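PDB 3OVG: amidohydrolase from Mycoplasma synoviae, which hydrolyses the 1,4-lactone ring of phosphorylated sugar lactones such as D-xylono-1,4-lactone 5-phosphate, using two zinc ions per subunit. Local coordinates for residues R9-G13 with L82-N86; T119-V123 with E172-T177; R165-K169 with L348-L354. All blocks are in the same frame, centred on the assembly; numbering follows the deposited sequence.

Contact 1: R9-G13 with L82-N86; sequences RTVLG and LEIAN
G13 O, which closes the turn that sets V11 and L12 against L82 and A85, is gripped twice by one residue. T10 OG1 donates to G13 O at 2.7 Å, in the carbonyl plane and on a lone pair, and the backbone T10 N adds a longer bond to the same oxygen. The hydroxyl also works in the other direction: T10 OG1 accepts from L12 N at 3.1 Å, a bent bond (N-H...O 135°) that makes an ST turn. Together with the G13 N to T10 O bond these contacts fix a type I beta turn whose two central residues, V11 and L12, are the ones that face the helix.

No hydrogen bond crosses to residues 82-86; the contact is apolar. V11 makes the closest approach, through CG2, which sits in the crowded position between backbone N and carbonyl carbon (CG1 at chi1 -61°) and meets A85 CB at 3.3 Å, tighter than an ordinary methyl contact. L82 and V11 lie side by side, pointing opposite ways, with L82 CD2 3.8 Å from V11 CB. L12 approaches nearer the solvent and splits its branches: CD1 touches L82 CD2 at 3.9 Å and also leans on the amide oxygen of N86, whereas CD2 lies over A85, 4.0 Å from A85 CB. V95 of strand 94-97 touches both V11 and A85, and V11 also bonds to it through the backbone. The result is a beta-hairpin of strands 7-10 and 13-16 with a two-residue loop (V11, L12), seated on an outer helix of the TIM barrel beside the strand that follows that helix.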
# COMPACT_ATOMS: atom_id res chain seq x y z
N ARG A 9 37.70 20.11 12.14
CA ARG A 9 36.85 21.30 12.19
C ARG A 9 35.52 20.97 12.86
O ARG A 9 34.67 20.34 12.24
CB ARG A 9 36.63 21.84 10.77
CG ARG A 9 35.63 22.99 10.68
CD ARG A 9 35.96 23.88 9.50
NE ARG A 9 37.29 24.46 9.61
CZ ARG A 9 37.99 24.96 8.58
NH1 ARG A 9 37.50 24.97 7.35
NH2 ARG A 9 39.20 25.45 8.79
N THR A 10 35.34 21.36 14.13
CA THR A 10 34.09 21.09 14.84
C THR A 10 33.18 22.29 14.73
O THR A 10 33.60 23.36 14.25
CB THR A 10 34.27 20.76 16.36
OG1 THR A 10 34.52 21.96 17.10
CG2 THR A 10 35.38 19.78 16.58
N VAL A 11 31.94 22.10 15.15
CA VAL A 11 30.94 23.17 15.10
C VAL A 11 31.35 24.30 16.02
O VAL A 11 31.01 25.44 15.79
CB VAL A 11 29.50 22.66 15.42
CG1 VAL A 11 29.11 21.60 14.37
CG2 VAL A 11 29.41 22.10 16.87
N LEU A 12 32.15 24.01 17.03
CA LEU A 12 32.58 25.08 17.92
C LEU A 12 33.96 25.60 17.56
O LEU A 12 34.50 26.41 18.29
CB LEU A 12 32.57 24.61 19.37
CG LEU A 12 31.30 24.81 20.21
CD1 LEU A 12 30.06 25.19 19.42
CD2 LEU A 12 31.07 23.59 21.09
N GLY A 13 34.53 25.13 16.44
CA GLY A 13 35.87 25.58 16.07
C GLY A 13 36.89 24.48 15.79
O GLY A 13 36.66 23.29 16.10
N LEU A 82 23.88 22.56 17.37
CA LEU A 82 24.71 23.48 18.14
C LEU A 82 24.34 23.46 19.61
O LEU A 82 25.25 23.54 20.43
CB LEU A 82 24.65 24.93 17.62
CG LEU A 82 25.62 25.25 16.47
CD1 LEU A 82 25.38 26.68 15.95
CD2 LEU A 82 27.03 25.10 17.00
N GLU A 83 23.04 23.40 19.93
CA GLU A 83 22.63 23.33 21.36
C GLU A 83 23.25 22.09 22.00
O GLU A 83 23.68 22.13 23.14
CB GLU A 83 21.12 23.23 21.57
CG GLU A 83 20.27 24.43 21.13
CD GLU A 83 18.80 24.20 21.50
OE1 GLU A 83 18.51 24.08 22.72
OE2 GLU A 83 17.95 24.12 20.60
N ILE A 84 23.24 20.98 21.29
CA ILE A 84 23.81 19.75 21.81
C ILE A 84 25.33 19.92 22.01
O ILE A 84 25.86 19.59 23.06
CB ILE A 84 23.48 18.53 20.91
CG1 ILE A 84 21.96 18.30 20.85
CG2 ILE A 84 24.24 17.33 21.40
CD1 ILE A 84 21.48 17.45 19.66
N ALA A 85 26.03 20.49 21.02
CA ALA A 85 27.48 20.67 21.12
C ALA A 85 27.85 21.53 22.34
O ALA A 85 28.77 21.21 23.09
CB ALA A 85 28.04 21.30 19.81
N ASN A 86 27.14 22.64 22.51
CA ASN A 86 27.43 23.58 23.60
C ASN A 86 27.14 22.96 24.96
O ASN A 86 27.80 23.28 25.95
CB ASN A 86 26.59 24.85 23.43
CG ASN A 86 27.24 25.84 22.48
OD1 ASN A 86 28.42 26.16 22.62
ND2 ASN A 86 26.48 26.33 21.53

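Contact 2: T119-V123 with E172-T177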
# COMPACT_ATOMS: atom_id res chain seq x y z
N THR A 119 27.81 21.86 -11.48
CA THR A 119 28.69 21.35 -10.45
C THR A 119 29.52 22.44 -9.80
O THR A 119 29.57 22.55 -8.57
CB THR A 119 29.59 20.28 -11.05
OG1 THR A 119 28.74 19.29 -11.64
CG2 THR A 119 30.49 19.63 -9.97
N GLU A 120 30.17 23.25 -10.63
CA GLU A 120 31.00 24.37 -10.19
C GLU A 120 30.31 25.24 -9.13
O GLU A 120 30.93 25.60 -8.13
CB GLU A 120 31.35 25.19 -11.44
CG GLU A 120 32.34 26.27 -11.26
CD GLU A 120 32.43 27.21 -12.50
OE1 GLU A 120 32.14 26.78 -13.65
OE2 GLU A 120 32.79 28.40 -12.30
N GLU A 121 29.04 25.59 -9.33
CA GLU A 121 28.31 26.42 -8.36
C GLU A 121 27.98 25.62 -7.08
O GLU A 121 27.96 26.15 -5.98
CB GLU A 121 27.01 26.96 -8.95
CG GLU A 121 27.20 27.89 -10.17
CD GLU A 121 27.93 29.16 -9.80
OE1 GLU A 121 27.64 29.72 -8.71
OE2 GLU A 121 28.79 29.60 -10.59
N ILE A 122 27.67 24.35 -7.26
CA ILE A 122 27.39 23.51 -6.10
C ILE A 122 28.65 23.41 -5.23
O ILE A 122 28.56 23.53 -4.00
CB ILE A 122 26.88 22.12 -6.51
CG1 ILE A 122 25.49 22.30 -7.13
CG2 ILE A 122 26.86 21.14 -5.29
CD1 ILE A 122 24.92 21.06 -7.77
N VAL A 123 29.80 23.24 -5.87
CA VAL A 123 31.08 23.23 -5.16
C VAL A 123 31.28 24.50 -4.32
O VAL A 123 31.66 24.40 -3.15
CB VAL A 123 32.28 22.99 -6.10
CG1 VAL A 123 33.58 23.25 -5.36
CG2 VAL A 123 32.25 21.54 -6.63
N GLU A 172 31.83 14.04 -7.37
CA GLU A 172 32.73 15.05 -7.92
C GLU A 172 32.67 16.28 -7.02
O GLU A 172 33.68 16.90 -6.70
CB GLU A 172 32.36 15.42 -9.38
CG GLU A 172 33.19 16.60 -9.90
CD GLU A 172 33.04 16.86 -11.38
OE1 GLU A 172 32.49 16.03 -12.11
OE2 GLU A 172 33.47 17.94 -11.82
N VAL A 173 31.47 16.63 -6.58
CA VAL A 173 31.34 17.77 -5.69
C VAL A 173 32.14 17.51 -4.40
O VAL A 173 32.87 18.37 -3.91
CB VAL A 173 29.86 18.08 -5.39
CG1 VAL A 173 29.75 18.97 -4.13
CG2 VAL A 173 29.17 18.74 -6.61
N ALA A 174 32.06 16.29 -3.87
CA ALA A 174 32.77 15.97 -2.64
C ALA A 174 34.29 16.04 -2.86
O ALA A 174 35.02 16.62 -2.08
CB ALA A 174 32.38 14.59 -2.18
N ALA A 175 34.76 15.42 -3.94
CA ALA A 175 36.20 15.40 -4.24
C ALA A 175 36.72 16.82 -4.42
O ALA A 175 37.78 17.17 -3.88
CB ALA A 175 36.49 14.52 -5.48
N ARG A 176 35.98 17.65 -5.14
CA ARG A 176 36.46 19.02 -5.41
C ARG A 176 36.49 19.91 -4.15
O ARG A 176 37.42 20.69 -3.93
CB ARG A 176 35.62 19.65 -6.54
CG ARG A 176 35.94 19.02 -7.93
CD ARG A 176 34.95 19.41 -9.03
NE ARG A 176 34.98 20.83 -9.39
CZ ARG A 176 34.49 21.32 -10.54
NH1 ARG A 176 33.95 20.50 -11.43
NH2 ARG A 176 34.55 22.63 -10.80
N THR A 177 35.48 19.78 -3.32
CA THR A 177 35.41 20.50 -2.04
C THR A 177 36.52 20.03 -1.13
O THR A 177 37.16 20.84 -0.42
CB THR A 177 34.04 20.26 -1.37
OG1 THR A 177 33.02 20.68 -2.27
CG2 THR A 177 33.88 21.05 -0.06
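R176 and V123 meet at about a right angle: the arginine runs across the valine, whose CG2 lies 3.9 Å from R176 CB and equally close to NE. With chi3 at 66° the arginine chain bends, carrying its guanidinium over the first turn of helix 119-131, where NH1 comes 3.9 Å from T119 CG2 and NH2 approaches the backbone of E120. The group is held from its own helix. R176 NH1 forms a 2.6 Å salt bridge with E172 OE2, which lies in the guanidinium plane and is met on its anti side, slightly out of the carboxylate plane, while E172 OE1 pairs with K349.

These are neighbouring outer helices of the TIM barrel, crossing at -51° with short-segment axes 9.5 Å apart. That angle is consistent with ridges-into-grooves packing of residues four apart, here T119 and V123 against V173 and T177.

Nearby, V173 CG2 meets two methyls. I122 crosses it at nearly 90°, its CG2 3.6 Å from V173 CG2, while T119 lies alongside V173 pointing the opposite way, T119 CG2 to V173 CG2 being 3.7 Å. T177 and V123 are likewise neighbours that run in opposed senses. The T177 hydroxyl is turned back on its own helix: T177 OG1 and T177 N reach V173 O from opposite faces of the carbonyl plane, the hydroxyl at 2.8 Å.

Contact 3: R165-K169 with L348-L354; sequences RLELK and LKKELNL
R165, at the first turn of helix 165-181, faces L352 with their CA atoms 5.6 Å apart, just where helix 343-351 ends in a Schellman motif: N353 takes positive phi, L354 N bonds to K349 O and N353 N to K350 O. The carbonyls beyond this helix end are met by the R165 guanidinium, edge on. R165 NE donates to L352 O at 3.0 Å in an almost straight bond (166°), the donor lying nearly on the line of the carbonyl. R165 NH2 reaches N353 O at 2.9 Å, but from above that carbonyl's plane. Two bonds from one flat group thus fix its rotation, and its positive charge probably suits the negative end of the helix. A bend at chi3 (-56°) turns the guanidinium back to these oxygens.

L354 covers one face of the same group, its CD2 3.5 Å from R165 NH2, while its other methyl, CD1, packs 3.4 Å from R165 O. One turn on, L168 pushes a single methyl into the second segment: L168 CD2 touches L348 CD2 at 3.6 Å, L352 CD1 at 3.8 Å and L354 CD1 at 4.0 Å. L168 and L348 cross at a slant.

The contact packs the C-terminal helix 343-351 onto an outer helix of the barrel. A second subunit adjoins it: R282 of that subunit forms a salt bridge with E351, and other residues of it reach L348, L352 and the backbone of R165. Within the chain, H201 of helix 195-205 touches both L168 and L348, and K169 leans toward helix 119-131 with its NZ bonded to V117 O.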
# COMPACT_ATOMS: atom_id res chain seq x y z
N ARG A 165 23.81 8.80 -12.11
CA ARG A 165 24.51 9.96 -12.65
C ARG A 165 24.61 11.11 -11.64
O ARG A 165 25.65 11.74 -11.54
CB ARG A 165 23.85 10.44 -13.93
CG ARG A 165 22.40 10.80 -13.80
CD ARG A 165 21.85 11.11 -15.20
NE ARG A 165 22.65 12.17 -15.82
CZ ARG A 165 22.48 13.47 -15.56
NH1 ARG A 165 21.56 13.84 -14.69
NH2 ARG A 165 23.24 14.38 -16.15
N LEU A 166 23.54 11.35 -10.88
CA LEU A 166 23.51 12.44 -9.89
C LEU A 166 24.41 12.19 -8.67
O LEU A 166 24.86 13.13 -7.99
CB LEU A 166 22.07 12.76 -9.44
CG LEU A 166 21.40 13.94 -10.17
CD1 LEU A 166 21.97 14.29 -11.55
CD2 LEU A 166 19.87 13.92 -10.16
N GLU A 167 24.65 10.92 -8.40
CA GLU A 167 25.58 10.51 -7.36
C GLU A 167 27.05 10.66 -7.81
O GLU A 167 27.93 10.94 -7.00
CB GLU A 167 25.23 9.07 -6.90
CG GLU A 167 23.79 9.02 -6.38
CD GLU A 167 23.24 7.62 -6.10
OE1 GLU A 167 23.69 6.61 -6.70
OE2 GLU A 167 22.30 7.56 -5.30
N LEU A 168 27.33 10.42 -9.09
CA LEU A 168 28.68 10.67 -9.57
C LEU A 168 28.92 12.19 -9.54
O LEU A 168 30.01 12.63 -9.25
CB LEU A 168 28.88 10.10 -10.97
CG LEU A 168 30.31 10.17 -11.53
CD1 LEU A 168 31.25 9.49 -10.58
CD2 LEU A 168 30.41 9.52 -12.92
N LYS A 169 27.89 12.98 -9.83
CA LYS A 169 27.96 14.43 -9.67
C LYS A 169 28.27 14.83 -8.22
O LYS A 169 29.12 15.68 -7.95
CB LYS A 169 26.63 15.08 -10.09
CG LYS A 169 26.72 16.60 -10.22
CD LYS A 169 25.47 17.17 -10.90
CE LYS A 169 25.53 18.68 -10.93
NZ LYS A 169 24.25 19.23 -11.43
N LEU A 348 33.30 7.62 -17.82
CA LEU A 348 32.04 7.37 -17.11
C LEU A 348 31.13 8.62 -17.15
O LEU A 348 29.93 8.51 -17.34
CB LEU A 348 32.27 6.91 -15.67
CG LEU A 348 31.03 6.49 -14.87
CD1 LEU A 348 30.24 5.38 -15.59
CD2 LEU A 348 31.36 6.09 -13.42
N LYS A 349 31.70 9.80 -17.00
CA LYS A 349 30.90 11.02 -17.02
C LYS A 349 30.23 11.16 -18.39
O LYS A 349 29.06 11.56 -18.50
CB LYS A 349 31.76 12.25 -16.69
CG LYS A 349 32.13 12.43 -15.18
CD LYS A 349 32.89 13.75 -14.93
CE LYS A 349 32.06 14.95 -15.43
NZ LYS A 349 32.59 16.31 -15.03
N LYS A 350 30.98 10.83 -19.43
CA LYS A 350 30.47 10.90 -20.79
C LYS A 350 29.32 9.90 -20.96
O LYS A 350 28.23 10.26 -21.44
CB LYS A 350 31.60 10.64 -21.79
CG LYS A 350 31.14 10.66 -23.26
CD LYS A 350 32.19 10.03 -24.18
CE LYS A 350 31.69 9.92 -25.63
NZ LYS A 350 32.57 9.03 -26.48
N GLU A 351 29.54 8.65 -20.53
CA GLU A 351 28.50 7.61 -20.56
C GLU A 351 27.21 7.99 -19.81
O GLU A 351 26.10 7.61 -20.23
CB GLU A 351 29.06 6.30 -20.01
CG GLU A 351 30.02 5.61 -20.94
CD GLU A 351 30.15 4.15 -20.62
OE1 GLU A 351 30.30 3.81 -19.41
OE2 GLU A 351 30.09 3.33 -21.56
N LEU A 352 27.34 8.73 -18.71
CA LEU A 352 26.21 9.14 -17.89
C LEU A 352 25.73 10.56 -18.22
O LEU A 352 25.05 11.19 -17.41
CB LEU A 352 26.61 9.06 -16.40
CG LEU A 352 27.06 7.66 -15.89
CD1 LEU A 352 27.48 7.65 -14.40
CD2 LEU A 352 25.91 6.70 -16.10
N ASN A 353 26.10 11.08 -19.39
CA ASN A 353 25.72 12.45 -19.80
C ASN A 353 25.88 13.56 -18.75
O ASN A 353 24.95 14.32 -18.49
CB ASN A 353 24.30 12.50 -20.39
CG ASN A 353 24.18 11.69 -21.68
OD1 ASN A 353 24.16 10.46 -21.66
ND2 ASN A 353 24.10 12.39 -22.81
N LEU A 354 27.06 13.68 -18.15
CA LEU A 354 27.25 14.69 -17.12
C LEU A 354 27.99 15.95 -17.61
O LEU A 354 27.98 16.99 -16.94
CB LEU A 354 27.94 14.09 -15.89
CG LEU A 354 27.00 13.24 -15.03
CD1 LEU A 354 27.81 12.29 -14.15
CD2 LEU A 354 26.08 14.13 -14.19

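In the fold
From the N terminus, contact 1 closes first: the hairpin turn at 9-13 folds onto helix 78-88 after the chain has passed through strands 22-25 and 63-68. Contact 2 opens later, joining helix 119-131 to helix 165-181 across strand 157-160, and lies on a separate part of the barrel, its centre about 25 Å from that of contact 1. Contact 3 spans most of the remaining chain, returning the C-terminal helix 343-351 to the start of helix 165-181. Its segments alternate with those of contact 2, so the two cross. They share that helix and touch directly, where K169 packs on T119 and I122, whereas contacts 1 and 3 lie on opposite sides of the chain's centre.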